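PDB 7ORX: probable benzoylformate decarboxylase from Rhodococcus jostii, which belongs to the thiamine diphosphate-dependent enzymes, binds thiamine diphosphate and a sodium ion, and is built from three domains of parallel-sheet architecture. Local coordinates for residues R43-L48 with A445-P450; S61-E66 with V414-A419; V234-A237 with C243-P246; A261-T266 with P279-H284. All blocks are in the same frame, centred on the assembly; numbering follows the deposited sequence.

The four contacts fall into two pairs. Contacts 1 and 2 join the N-terminal and C-terminal thiamine diphosphate-binding regions, and their centres lie about 13 Å apart. They touch where Ile449 packs on Gln417 and Val414. Contacts 3 and 4 both lie in the central domain. Their centres are about 15 Å apart, and Trp235 meets Thr266 between them. The pairs are well separated: contacts 1 and 4 are about 40 Å apart, centre to centre. Along the chain, contacts 2, 3 and 4 are nested within the loop closed by contact 1. Contact 1 lies near the cofactor, with the Leu46 side chain about 8 Å from a bound thiamine diphosphate. Contacts 1 and 4 touch the second subunit.

Contact 1: R43-L48 with A445-P450; sequences RYVLGL and AQYKIP
The aromatic ring of Tyr447 has the carbonyl O of Leu46 at its edge, in the ring plane. One face carries CB of the preceding residue, Gln446, offset toward the rim. Tyr44 O, Val45 CG1 and Leu46 N approach the ring obliquely. Val45 CG1 lies 3.8 Å from Tyr447 CE2, the main apolar touch. The polar touch is at the phenol oxygen. Leu46 N donates to Tyr447 OH at 2.9 Å, and the N-H...O angle of 173° makes the bond almost straight. Leu46 CB also rests 3.5 Å from Tyr447 OH. The ring can span the gap because Tyr447 CG is anti to its carbonyl carbon (chi1 -64°), and the Tyr447 side chain sets out toward the strand.

Strand 43-46 is the outermost strand of its parallel sheet within the chain. Val45 pairs with Val23 and Gly25 of the next strand. Leu46 instead uses its amide for Tyr447, while its carbonyl accepts from Ser443 OG. A tyrosine hydroxyl and a serine thus meet the peptide groups of an edge strand. Pro477 and Gly478 of the second subunit pack on Tyr44 and Leu46.

Lys448, with positive phi, belongs to the Schellman motif that ends the helix. The arrangement joins an edge strand of the N-terminal thiamine diphosphate-binding fold to a helix of the C-terminal one.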
loop_
_atom_site.group_PDB
_atom_site.type_symbol
_atom_site.label_atom_id
_atom_site.label_comp_id
_atom_site.label_asym_id
_atom_site.label_seq_id
_atom_site.Cartn_x
_atom_site.Cartn_y
_atom_site.Cartn_z
ATOM N N ARG C 43 1.837 -12.548 -32.568
ATOM C CA ARG C 43 0.435 -12.216 -32.892
ATOM C C ARG C 43 -0.167 -11.376 -31.783
ATOM O O ARG C 43 -0.006 -11.732 -30.651
ATOM C CB ARG C 43 -0.406 -13.450 -33.224
ATOM C CG ARG C 43 -0.540 -14.560 -32.191
ATOM C CD ARG C 43 -1.156 -15.686 -33.040
ATOM N NE ARG C 43 -2.025 -16.712 -32.457
ATOM C CZ ARG C 43 -1.621 -17.712 -31.687
ATOM N NH1 ARG C 43 -0.353 -17.821 -31.343
ATOM N NH2 ARG C 43 -2.482 -18.600 -31.242
ATOM N N TYR C 44 -0.801 -10.268 -32.142
ATOM C CA TYR C 44 -1.526 -9.396 -31.199
ATOM C C TYR C 44 -3.006 -9.769 -31.273
ATOM O O TYR C 44 -3.560 -9.923 -32.382
ATOM C CB TYR C 44 -1.270 -7.939 -31.554
ATOM C CG TYR C 44 -1.802 -6.927 -30.578
ATOM C CD1 TYR C 44 -1.069 -6.522 -29.474
ATOM C CD2 TYR C 44 -3.032 -6.336 -30.787
ATOM C CE1 TYR C 44 -1.544 -5.545 -28.608
ATOM C CE2 TYR C 44 -3.544 -5.383 -29.918
ATOM C CZ TYR C 44 -2.782 -4.957 -28.841
ATOM O OH TYR C 44 -3.316 -4.014 -28.003
ATOM N N VAL C 45 -3.645 -9.956 -30.127
ATOM C CA VAL C 45 -5.093 -10.270 -30.089
ATOM C C VAL C 45 -5.809 -9.103 -29.401
ATOM O O VAL C 45 -5.683 -8.923 -28.219
ATOM C CB VAL C 45 -5.332 -11.620 -29.402
ATOM C CG1 VAL C 45 -6.805 -11.927 -29.413
ATOM C CG2 VAL C 45 -4.559 -12.759 -30.048
ATOM N N LEU C 46 -6.486 -8.284 -30.169
ATOM C CA LEU C 46 -7.187 -7.101 -29.628
ATOM C C LEU C 46 -8.508 -7.545 -28.960
ATOM O O LEU C 46 -9.229 -8.392 -29.528
ATOM C CB LEU C 46 -7.407 -6.141 -30.804
ATOM C CG LEU C 46 -8.297 -4.929 -30.551
ATOM C CD1 LEU C 46 -7.664 -3.987 -29.537
ATOM C CD2 LEU C 46 -8.564 -4.200 -31.858
ATOM N N GLY C 47 -8.798 -6.982 -27.793
ATOM C CA GLY C 47 -10.108 -7.036 -27.123
ATOM C C GLY C 47 -10.620 -5.621 -26.915
ATOM O O GLY C 47 -9.775 -4.715 -26.746
ATOM N N LEU C 48 -11.944 -5.399 -27.014
ATOM C CA LEU C 48 -12.523 -4.022 -27.036
ATOM C C LEU C 48 -12.611 -3.427 -25.627
ATOM O O LEU C 48 -13.021 -2.250 -25.523
ATOM C CB LEU C 48 -13.902 -4.078 -27.668
ATOM C CG LEU C 48 -13.926 -4.648 -29.063
ATOM C CD1 LEU C 48 -15.333 -4.735 -29.541
ATOM C CD2 LEU C 48 -13.176 -3.775 -30.002
ATOM N N ALA C 445 -15.036 -13.217 -33.570
ATOM C CA ALA C 445 -15.448 -12.935 -34.959
ATOM C C ALA C 445 -14.238 -12.511 -35.772
ATOM O O ALA C 445 -13.966 -13.191 -36.759
ATOM C CB ALA C 445 -16.522 -11.868 -35.001
ATOM N N GLN C 446 -13.564 -11.431 -35.356
ATOM C CA GLN C 446 -12.329 -10.903 -36.002
ATOM C C GLN C 446 -11.311 -12.013 -36.243
ATOM O O GLN C 446 -10.775 -12.023 -37.310
ATOM C CB GLN C 446 -11.632 -9.852 -35.139
ATOM C CG GLN C 446 -12.346 -8.513 -35.142
ATOM C CD GLN C 446 -12.518 -8.004 -36.556
ATOM O OE1 GLN C 446 -11.541 -7.692 -37.241
ATOM N NE2 GLN C 446 -13.755 -7.894 -37.003
ATOM N N TYR C 447 -11.001 -12.861 -35.270
ATOM C CA TYR C 447 -9.828 -13.769 -35.375
ATOM C C TYR C 447 -10.314 -15.155 -35.782
ATOM O O TYR C 447 -9.474 -16.054 -35.784
ATOM C CB TYR C 447 -8.992 -13.775 -34.092
ATOM C CG TYR C 447 -8.374 -12.435 -33.808
ATOM C CD1 TYR C 447 -7.331 -11.955 -34.562
ATOM C CD2 TYR C 447 -8.854 -11.627 -32.806
ATOM C CE1 TYR C 447 -6.760 -10.717 -34.312
ATOM C CE2 TYR C 447 -8.320 -10.374 -32.552
ATOM C CZ TYR C 447 -7.279 -9.911 -33.319
ATOM O OH TYR C 447 -6.789 -8.667 -33.077
ATOM N N LYS C 448 -11.608 -15.298 -36.097
ATOM C CA LYS C 448 -12.184 -16.528 -36.697
ATOM C C LYS C 448 -11.920 -17.711 -35.770
ATOM O O LYS C 448 -11.413 -18.731 -36.230
ATOM C CB LYS C 448 -11.585 -16.760 -38.086
ATOM C CG LYS C 448 -12.527 -16.544 -39.266
ATOM C CD LYS C 448 -12.755 -17.838 -40.041
ATOM C CE LYS C 448 -13.689 -17.678 -41.234
ATOM N NZ LYS C 448 -13.845 -18.951 -41.982
ATOM N N ILE C 449 -12.315 -17.561 -34.517
ATOM C CA ILE C 449 -12.036 -18.531 -33.425
ATOM C C ILE C 449 -13.288 -19.362 -33.201
ATOM O O ILE C 449 -14.295 -18.848 -32.686
ATOM C CB ILE C 449 -11.636 -17.759 -32.163
ATOM C CG1 ILE C 449 -10.420 -16.869 -32.439
ATOM C CG2 ILE C 449 -11.426 -18.718 -30.994
ATOM C CD1 ILE C 449 -10.058 -15.983 -31.294
ATOM N N PRO C 450 -13.266 -20.650 -33.584
ATOM C CA PRO C 450 -14.496 -21.447 -33.693
ATOM C C PRO C 450 -15.073 -21.922 -32.357
ATOM O O PRO C 450 -15.361 -23.080 -32.262
ATOM C CB PRO C 450 -14.015 -22.698 -34.458
ATOM C CG PRO C 450 -12.565 -22.834 -34.009
ATOM C CD PRO C 450 -12.066 -21.399 -33.969
#

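Contact 2: S61-E66 with V414-A419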
loop_
_atom_site.group_PDB
_atom_site.type_symbol
_atom_site.label_atom_id
_atom_site.label_comp_id
_atom_site.label_asym_id
_atom_site.label_seq_id
_atom_site.Cartn_x
_atom_site.Cartn_y
_atom_site.Cartn_z
ATOM N N SER C 61 -3.917 -19.053 -21.151
ATOM C CA SER C 61 -2.917 -19.513 -20.183
ATOM C C SER C 61 -3.320 -20.844 -19.546
ATOM O O SER C 61 -2.474 -21.713 -19.366
ATOM C CB SER C 61 -2.698 -18.468 -19.161
ATOM O OG SER C 61 -2.062 -19.048 -18.028
ATOM N N LEU C 62 -4.572 -20.984 -19.165
ATOM C CA LEU C 62 -5.057 -22.184 -18.441
ATOM C C LEU C 62 -4.916 -23.416 -19.332
ATOM O O LEU C 62 -4.562 -24.488 -18.839
ATOM C CB LEU C 62 -6.515 -21.965 -18.028
ATOM C CG LEU C 62 -6.689 -21.011 -16.856
ATOM C CD1 LEU C 62 -8.102 -20.454 -16.782
ATOM C CD2 LEU C 62 -6.353 -21.723 -15.582
ATOM N N VAL C 63 -5.159 -23.271 -20.618
ATOM C CA VAL C 63 -5.114 -24.449 -21.507
ATOM C C VAL C 63 -3.662 -24.849 -21.717
ATOM O O VAL C 63 -3.390 -26.063 -21.628
ATOM C CB VAL C 63 -5.839 -24.170 -22.820
ATOM C CG1 VAL C 63 -5.576 -25.292 -23.810
ATOM C CG2 VAL C 63 -7.331 -23.940 -22.606
ATOM N N THR C 64 -2.776 -23.870 -21.950
ATOM C CA THR C 64 -1.371 -24.113 -22.355
ATOM C C THR C 64 -0.520 -24.444 -21.133
ATOM O O THR C 64 0.395 -25.253 -21.288
ATOM C CB THR C 64 -0.770 -22.903 -23.076
ATOM O OG1 THR C 64 -0.793 -21.802 -22.176
ATOM C CG2 THR C 64 -1.513 -22.499 -24.332
ATOM N N GLY C 65 -0.796 -23.827 -19.979
ATOM C CA GLY C 65 0.052 -23.948 -18.792
ATOM C C GLY C 65 1.131 -22.889 -18.794
ATOM O O GLY C 65 1.705 -22.653 -17.748
ATOM N N GLU C 66 1.331 -22.201 -19.906
ATOM C CA GLU C 66 2.486 -21.305 -20.139
ATOM C C GLU C 66 2.180 -19.892 -19.644
ATOM O O GLU C 66 0.987 -19.526 -19.629
ATOM C CB GLU C 66 2.784 -21.263 -21.631
ATOM C CG GLU C 66 3.232 -22.603 -22.185
ATOM C CD GLU C 66 3.274 -22.655 -23.702
ATOM O OE1 GLU C 66 2.495 -21.894 -24.386
ATOM O OE2 GLU C 66 4.147 -23.438 -24.211
ATOM N N VAL C 414 -13.131 -17.970 -25.472
ATOM C CA VAL C 414 -12.500 -17.473 -26.725
ATOM C C VAL C 414 -11.006 -17.738 -26.592
ATOM O O VAL C 414 -10.428 -18.289 -27.504
ATOM C CB VAL C 414 -12.790 -15.981 -26.925
ATOM C CG1 VAL C 414 -11.923 -15.372 -27.988
ATOM C CG2 VAL C 414 -14.264 -15.728 -27.206
ATOM N N GLY C 415 -10.400 -17.357 -25.476
ATOM C CA GLY C 415 -8.955 -17.545 -25.315
ATOM C C GLY C 415 -8.583 -19.011 -25.316
ATOM O O GLY C 415 -7.611 -19.370 -25.946
ATOM N N ALA C 416 -9.346 -19.833 -24.620
ATOM C CA ALA C 416 -9.116 -21.290 -24.511
ATOM C C ALA C 416 -9.159 -21.896 -25.917
ATOM O O ALA C 416 -8.382 -22.812 -26.224
ATOM C CB ALA C 416 -10.183 -21.907 -23.624
ATOM N N GLN C 417 -10.071 -21.403 -26.733
ATOM C CA GLN C 417 -10.264 -21.976 -28.073
ATOM C C GLN C 417 -9.050 -21.625 -28.919
ATOM O O GLN C 417 -8.502 -22.541 -29.536
ATOM C CB GLN C 417 -11.547 -21.489 -28.734
ATOM C CG GLN C 417 -11.787 -22.187 -30.056
ATOM C CD GLN C 417 -11.975 -23.673 -29.881
ATOM O OE1 GLN C 417 -13.092 -24.135 -29.680
ATOM N NE2 GLN C 417 -10.882 -24.413 -29.940
ATOM N N LEU C 418 -8.618 -20.371 -28.886
ATOM C CA LEU C 418 -7.395 -19.892 -29.590
ATOM C C LEU C 418 -6.186 -20.769 -29.246
ATOM O O LEU C 418 -5.333 -20.957 -30.083
ATOM C CB LEU C 418 -7.154 -18.437 -29.193
ATOM C CG LEU C 418 -5.982 -17.782 -29.894
ATOM C CD1 LEU C 418 -6.157 -17.832 -31.405
ATOM C CD2 LEU C 418 -5.768 -16.363 -29.390
ATOM N N ALA C 419 -6.119 -21.261 -28.021
ATOM C CA ALA C 419 -5.007 -22.085 -27.509
ATOM C C ALA C 419 -5.205 -23.541 -27.896
ATOM O O ALA C 419 -4.282 -24.330 -27.687
ATOM C CB ALA C 419 -4.953 -21.975 -26.011
#
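Val63 and Ala416 make the tight part of this contact. Their CA atoms are 5.9 Å apart, close enough for the two helices to meet through small side chains. Val63 CG2 lies 3.6 Å from Ala416 CB and reaches the Ala416 CA as well. The other branch, CG1, is anti to the Val63 backbone N (chi1 170°) and turns to the Ala419 methyl. Ala419 CB thus sits against Val63 on one hand and Thr64 on the other, 3.9 Å from Thr64 CG2.

The contact loosens toward the helix end. Gly65 leaves the helix with positive phi, and both it and Glu66 are exposed. This side is held by local polar bonds. Glu66 N donates to Thr64 OG1 at 3.1 Å, closing an ST turn, and Thr64 OG1 also bonds to Tyr60 O one turn back. The threonine therefore gives its methyl to the apolar contact and its hydroxyl to the turn.

Helix 50-64 here lies against helix 409-418. Val414 extends the packing to Met56, and Leu418 touches Tyr60. On its far side, Gln417 bonds to the backbone of Arg423 and of Val425, where strand 425-430 begins. Leu418 also touches Arg43 and Val45 of strand 43-46.

Contact 3: V234-A237 with C243-P246; sequences VWIA and CPFP
Val234 and Phe245 meet because both side chains extend toward each other. A chi1 of 172° turns Val234 CG1 away from the backbone N, and Phe245 CG takes the same position at -159°. The two come from opposite directions. The setting is the Rossmann-like central domain, a parallel sheet in strand order 3-2-1-4-5-6. Strand 234-236 is its second strand across, and residues 243-246 belong to the loop that leads on to strand 252-255.

Val234 CG1 stands over the centre of the Phe245 ring in a CH-pi contact, 3.8 Å from the centroid and 11° off the ring normal. Val234 CG2 covers the same face nearer the tip, 3.7 Å from Phe245 CZ. CD of the following Pro246 lies on the opposite face, toward the rim. The ring is thus held between an aliphatic branch and a proline, while His249 meets it edge-to-face. Val224 and Ala227 of helix 220-230 also touch the phenyl group.

Two residues on, Ile236 points to the same side of the strand. It approaches the Pro244 ring, with Ile236 CD1 3.8 Å from Pro244 CD. Ile236 CD1 also has Cys243 SG as a looser neighbour at 4.2 Å.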
loop_
_atom_site.group_PDB
_atom_site.type_symbol
_atom_site.label_atom_id
_atom_site.label_comp_id
_atom_site.label_asym_id
_atom_site.label_seq_id
_atom_site.Cartn_x
_atom_site.Cartn_y
_atom_site.Cartn_z
ATOM N N VAL C 234 -13.398 -40.549 -4.515
ATOM C CA VAL C 234 -12.775 -39.264 -4.916
ATOM C C VAL C 234 -13.864 -38.208 -5.010
ATOM O O VAL C 234 -14.764 -38.397 -5.771
ATOM C CB VAL C 234 -12.032 -39.402 -6.246
ATOM C CG1 VAL C 234 -11.552 -38.055 -6.760
ATOM C CG2 VAL C 234 -10.866 -40.369 -6.124
ATOM N N TRP C 235 -13.752 -37.148 -4.240
ATOM C CA TRP C 235 -14.562 -35.925 -4.350
ATOM C C TRP C 235 -13.700 -34.815 -4.915
ATOM O O TRP C 235 -12.473 -34.823 -4.667
ATOM C CB TRP C 235 -15.052 -35.496 -2.982
ATOM C CG TRP C 235 -15.965 -36.468 -2.341
ATOM C CD1 TRP C 235 -15.659 -37.604 -1.663
ATOM C CD2 TRP C 235 -17.390 -36.339 -2.314
ATOM N NE1 TRP C 235 -16.816 -38.205 -1.221
ATOM C CE2 TRP C 235 -17.883 -37.446 -1.607
ATOM C CE3 TRP C 235 -18.286 -35.401 -2.855
ATOM C CZ2 TRP C 235 -19.240 -37.626 -1.419
ATOM C CZ3 TRP C 235 -19.629 -35.603 -2.696
ATOM C CH2 TRP C 235 -20.098 -36.706 -1.989
ATOM N N ILE C 236 -14.327 -33.856 -5.564
ATOM C CA ILE C 236 -13.624 -32.613 -5.969
ATOM C C ILE C 236 -13.786 -31.592 -4.834
ATOM O O ILE C 236 -14.913 -31.447 -4.332
ATOM C CB ILE C 236 -14.191 -32.139 -7.315
ATOM C CG1 ILE C 236 -13.829 -33.131 -8.416
ATOM C CG2 ILE C 236 -13.728 -30.732 -7.659
ATOM C CD1 ILE C 236 -14.463 -32.781 -9.763
ATOM N N ALA C 237 -12.741 -30.875 -4.470
ATOM C CA ALA C 237 -12.826 -29.818 -3.458
ATOM C C ALA C 237 -13.872 -28.792 -3.848
ATOM O O ALA C 237 -14.068 -28.459 -5.015
ATOM C CB ALA C 237 -11.491 -29.134 -3.343
ATOM N N CYS C 243 -11.561 -29.509 -13.370
ATOM C CA CYS C 243 -11.962 -30.888 -13.076
ATOM C C CYS C 243 -10.714 -31.762 -13.059
ATOM O O CYS C 243 -10.070 -31.953 -14.084
ATOM C CB CYS C 243 -12.920 -31.421 -14.123
ATOM S SG CYS C 243 -13.328 -33.154 -13.808
ATOM N N PRO C 244 -10.300 -32.244 -11.885
ATOM C CA PRO C 244 -9.066 -33.001 -11.757
ATOM C C PRO C 244 -9.170 -34.519 -11.891
ATOM O O PRO C 244 -8.201 -35.231 -11.621
ATOM C CB PRO C 244 -8.667 -32.672 -10.315
ATOM C CG PRO C 244 -9.992 -32.593 -9.613
ATOM C CD PRO C 244 -10.875 -31.876 -10.598
ATOM N N PHE C 245 -10.317 -35.020 -12.307
ATOM C CA PHE C 245 -10.542 -36.487 -12.281
ATOM C C PHE C 245 -11.616 -36.863 -13.280
ATOM O O PHE C 245 -12.541 -36.088 -13.484
ATOM C CB PHE C 245 -11.006 -36.863 -10.882
ATOM C CG PHE C 245 -10.809 -38.299 -10.526
ATOM C CD1 PHE C 245 -9.564 -38.758 -10.148
ATOM C CD2 PHE C 245 -11.882 -39.162 -10.495
ATOM C CE1 PHE C 245 -9.375 -40.079 -9.791
ATOM C CE2 PHE C 245 -11.696 -40.488 -10.122
ATOM C CZ PHE C 245 -10.437 -40.953 -9.786
ATOM N N PRO C 246 -11.558 -38.061 -13.892
ATOM C CA PRO C 246 -12.634 -38.498 -14.790
ATOM C C PRO C 246 -13.976 -38.598 -14.030
ATOM O O PRO C 246 -14.026 -39.260 -13.042
ATOM C CB PRO C 246 -12.154 -39.866 -15.318
ATOM C CG PRO C 246 -10.732 -40.067 -14.861
ATOM C CD PRO C 246 -10.480 -39.045 -13.760
#

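Contact 4: A261-T266 with P279-H284; sequences ADLSKT and PVFRYH
Leu263 and Phe281 cross at about a right angle. The leucine branches lie over one face of the phenyl ring. Leu263 CD1 makes a CH-pi contact. Leu263 CD1 stands 3.8 Å from the centroid of the Phe281 ring, 14° off the normal. Its nearest ring atom is Phe281 CD2. The second branch, Leu263 CD2, reaches the rim at Phe281 CE2, 3.8 Å away. The opposite face of the ring is taken by Val280 CG1, so Phe281 is layered between two aliphatic side chains.

Tyr283 joins from another direction. Tyr283 CE1 lies 4.0 Å from Leu263 CD1, an oblique approach. One face of the tyrosine ring rests on Phe281 CB. Leu263 CD1 therefore sits where the two aromatic side chains converge. With chi1 at -171°, Leu263 CG swings to the far side of CA-CB from the backbone N, which carries both methyls off the helix toward the loop.

The peptide bond before Phe281 is modelled as cis, and Arg282 is the centre of an inverse gamma turn. The Arg282 side chain makes a cation-pi contact with Tyr90. On the helix, Asp262 O accepts from Thr266 N and Thr266 OG1, which approach from opposite faces of its plane.

Val111 of the second subunit packs on Arg282 and Tyr283. Within the chain, Phe281 lies against Val275 of strand 272-276 and Leu298 of strand 297-302. Leu263 thus links helix 260-266 to the loop between these two sheet strands.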
loop_
_atom_site.group_PDB
_atom_site.type_symbol
_atom_site.label_atom_id
_atom_site.label_comp_id
_atom_site.label_asym_id
_atom_site.label_seq_id
_atom_site.Cartn_x
_atom_site.Cartn_y
_atom_site.Cartn_z
ATOM N N ALA C 261 -20.490 -27.215 7.660
ATOM C CA ALA C 261 -21.262 -28.315 8.282
ATOM C C ALA C 261 -21.576 -29.356 7.215
ATOM O O ALA C 261 -21.522 -30.552 7.518
ATOM C CB ALA C 261 -22.536 -27.790 8.900
ATOM N N ASP C 262 -21.884 -28.882 6.010
ATOM C CA ASP C 262 -22.385 -29.713 4.887
ATOM C C ASP C 262 -21.260 -30.621 4.382
ATOM O O ASP C 262 -21.534 -31.825 4.103
ATOM C CB ASP C 262 -22.974 -28.820 3.784
ATOM C CG ASP C 262 -24.269 -28.088 4.147
ATOM O OD1 ASP C 262 -24.842 -28.345 5.252
ATOM O OD2 ASP C 262 -24.697 -27.257 3.312
ATOM N N LEU C 263 -20.048 -30.066 4.273
ATOM C CA LEU C 263 -18.831 -30.793 3.799
ATOM C C LEU C 263 -18.477 -31.889 4.809
ATOM O O LEU C 263 -18.269 -33.036 4.383
ATOM C CB LEU C 263 -17.688 -29.794 3.593
ATOM C CG LEU C 263 -16.442 -30.360 2.917
ATOM C CD1 LEU C 263 -15.614 -29.251 2.290
ATOM C CD2 LEU C 263 -15.579 -31.134 3.907
ATOM N N SER C 264 -18.451 -31.571 6.097
ATOM C CA SER C 264 -18.061 -32.551 7.136
ATOM C C SER C 264 -19.105 -33.673 7.231
ATOM O O SER C 264 -18.715 -34.825 7.509
ATOM C CB SER C 264 -17.781 -31.882 8.458
ATOM O OG SER C 264 -18.922 -31.186 8.905
ATOM N N LYS C 265 -20.386 -33.369 6.995
ATOM C CA LYS C 265 -21.494 -34.368 7.033
ATOM C C LYS C 265 -21.324 -35.331 5.844
ATOM O O LYS C 265 -21.539 -36.537 6.025
ATOM C CB LYS C 265 -22.856 -33.659 7.095
ATOM C CG LYS C 265 -24.093 -34.574 7.097
ATOM C CD LYS C 265 -25.003 -34.396 5.845
ATOM C CE LYS C 265 -25.464 -35.687 5.170
ATOM N NZ LYS C 265 -26.377 -36.479 6.035
ATOM N N THR C 266 -20.939 -34.816 4.675
ATOM C CA THR C 266 -20.713 -35.606 3.434
ATOM C C THR C 266 -19.591 -36.636 3.642
ATOM O O THR C 266 -19.776 -37.778 3.174
ATOM C CB THR C 266 -20.375 -34.685 2.264
ATOM O OG1 THR C 266 -21.437 -33.744 2.097
ATOM C CG2 THR C 266 -20.136 -35.432 0.976
ATOM N N PRO C 279 -7.139 -25.466 -1.603
ATOM C CA PRO C 279 -7.181 -24.874 -0.273
ATOM C C PRO C 279 -8.014 -25.821 0.585
ATOM O O PRO C 279 -8.662 -26.700 0.028
ATOM C CB PRO C 279 -7.871 -23.516 -0.426
ATOM C CG PRO C 279 -7.886 -23.285 -1.941
ATOM C CD PRO C 279 -7.867 -24.657 -2.593
ATOM N N VAL C 280 -7.953 -25.617 1.893
ATOM C CA VAL C 280 -8.794 -26.271 2.938
ATOM C C VAL C 280 -9.493 -25.146 3.703
ATOM O O VAL C 280 -8.871 -24.474 4.508
ATOM C CB VAL C 280 -7.927 -27.153 3.859
ATOM C CG1 VAL C 280 -8.706 -27.780 4.966
ATOM C CG2 VAL C 280 -7.232 -28.236 3.077
ATOM N N PHE C 281 -10.744 -24.838 3.374
ATOM C CA PHE C 281 -11.385 -25.157 2.104
ATOM C C PHE C 281 -11.951 -23.845 1.517
ATOM O O PHE C 281 -12.116 -22.816 2.228
ATOM C CB PHE C 281 -12.500 -26.210 2.271
ATOM C CG PHE C 281 -12.117 -27.655 2.520
ATOM C CD1 PHE C 281 -11.643 -28.459 1.500
ATOM C CD2 PHE C 281 -12.322 -28.249 3.755
ATOM C CE1 PHE C 281 -11.295 -29.781 1.725
ATOM C CE2 PHE C 281 -12.051 -29.596 3.961
ATOM C CZ PHE C 281 -11.540 -30.361 2.944
ATOM N N ARG C 282 -12.326 -23.895 0.251
ATOM C CA ARG C 282 -12.947 -22.770 -0.495
ATOM C C ARG C 282 -14.484 -22.795 -0.276
ATOM O O ARG C 282 -15.288 -22.961 -1.222
ATOM C CB ARG C 282 -12.479 -22.932 -1.936
ATOM C CG ARG C 282 -12.394 -21.623 -2.685
ATOM C CD ARG C 282 -11.097 -20.877 -2.553
ATOM N NE ARG C 282 -11.314 -19.755 -3.468
ATOM C CZ ARG C 282 -11.424 -18.470 -3.119
ATOM N NH1 ARG C 282 -11.301 -18.085 -1.855
ATOM N NH2 ARG C 282 -11.589 -17.567 -4.071
ATOM N N TYR C 283 -14.888 -22.623 0.976
ATOM C CA TYR C 283 -16.289 -22.468 1.447
ATOM C C TYR C 283 -16.851 -21.199 0.821
ATOM O O TYR C 283 -16.067 -20.389 0.347
ATOM C CB TYR C 283 -16.330 -22.346 2.972
ATOM C CG TYR C 283 -15.702 -23.478 3.758
ATOM C CD1 TYR C 283 -16.134 -24.779 3.581
ATOM C CD2 TYR C 283 -14.740 -23.261 4.734
ATOM C CE1 TYR C 283 -15.598 -25.838 4.294
ATOM C CE2 TYR C 283 -14.216 -24.310 5.479
ATOM C CZ TYR C 283 -14.648 -25.612 5.254
ATOM O OH TYR C 283 -14.248 -26.710 5.956
ATOM N N HIS C 284 -18.163 -21.017 0.838
ATOM C CA HIS C 284 -18.861 -19.910 0.125
ATOM C C HIS C 284 -20.010 -19.402 1.000
ATOM O O HIS C 284 -19.819 -18.398 1.695
ATOM C CB HIS C 284 -19.314 -20.391 -1.269
ATOM C CG HIS C 284 -19.845 -19.305 -2.143
ATOM N ND1 HIS C 284 -19.889 -19.441 -3.521
ATOM C CD2 HIS C 284 -20.302 -18.057 -1.861
ATOM C CE1 HIS C 284 -20.389 -18.335 -4.051
ATOM N NE2 HIS C 284 -20.645 -17.466 -3.053
#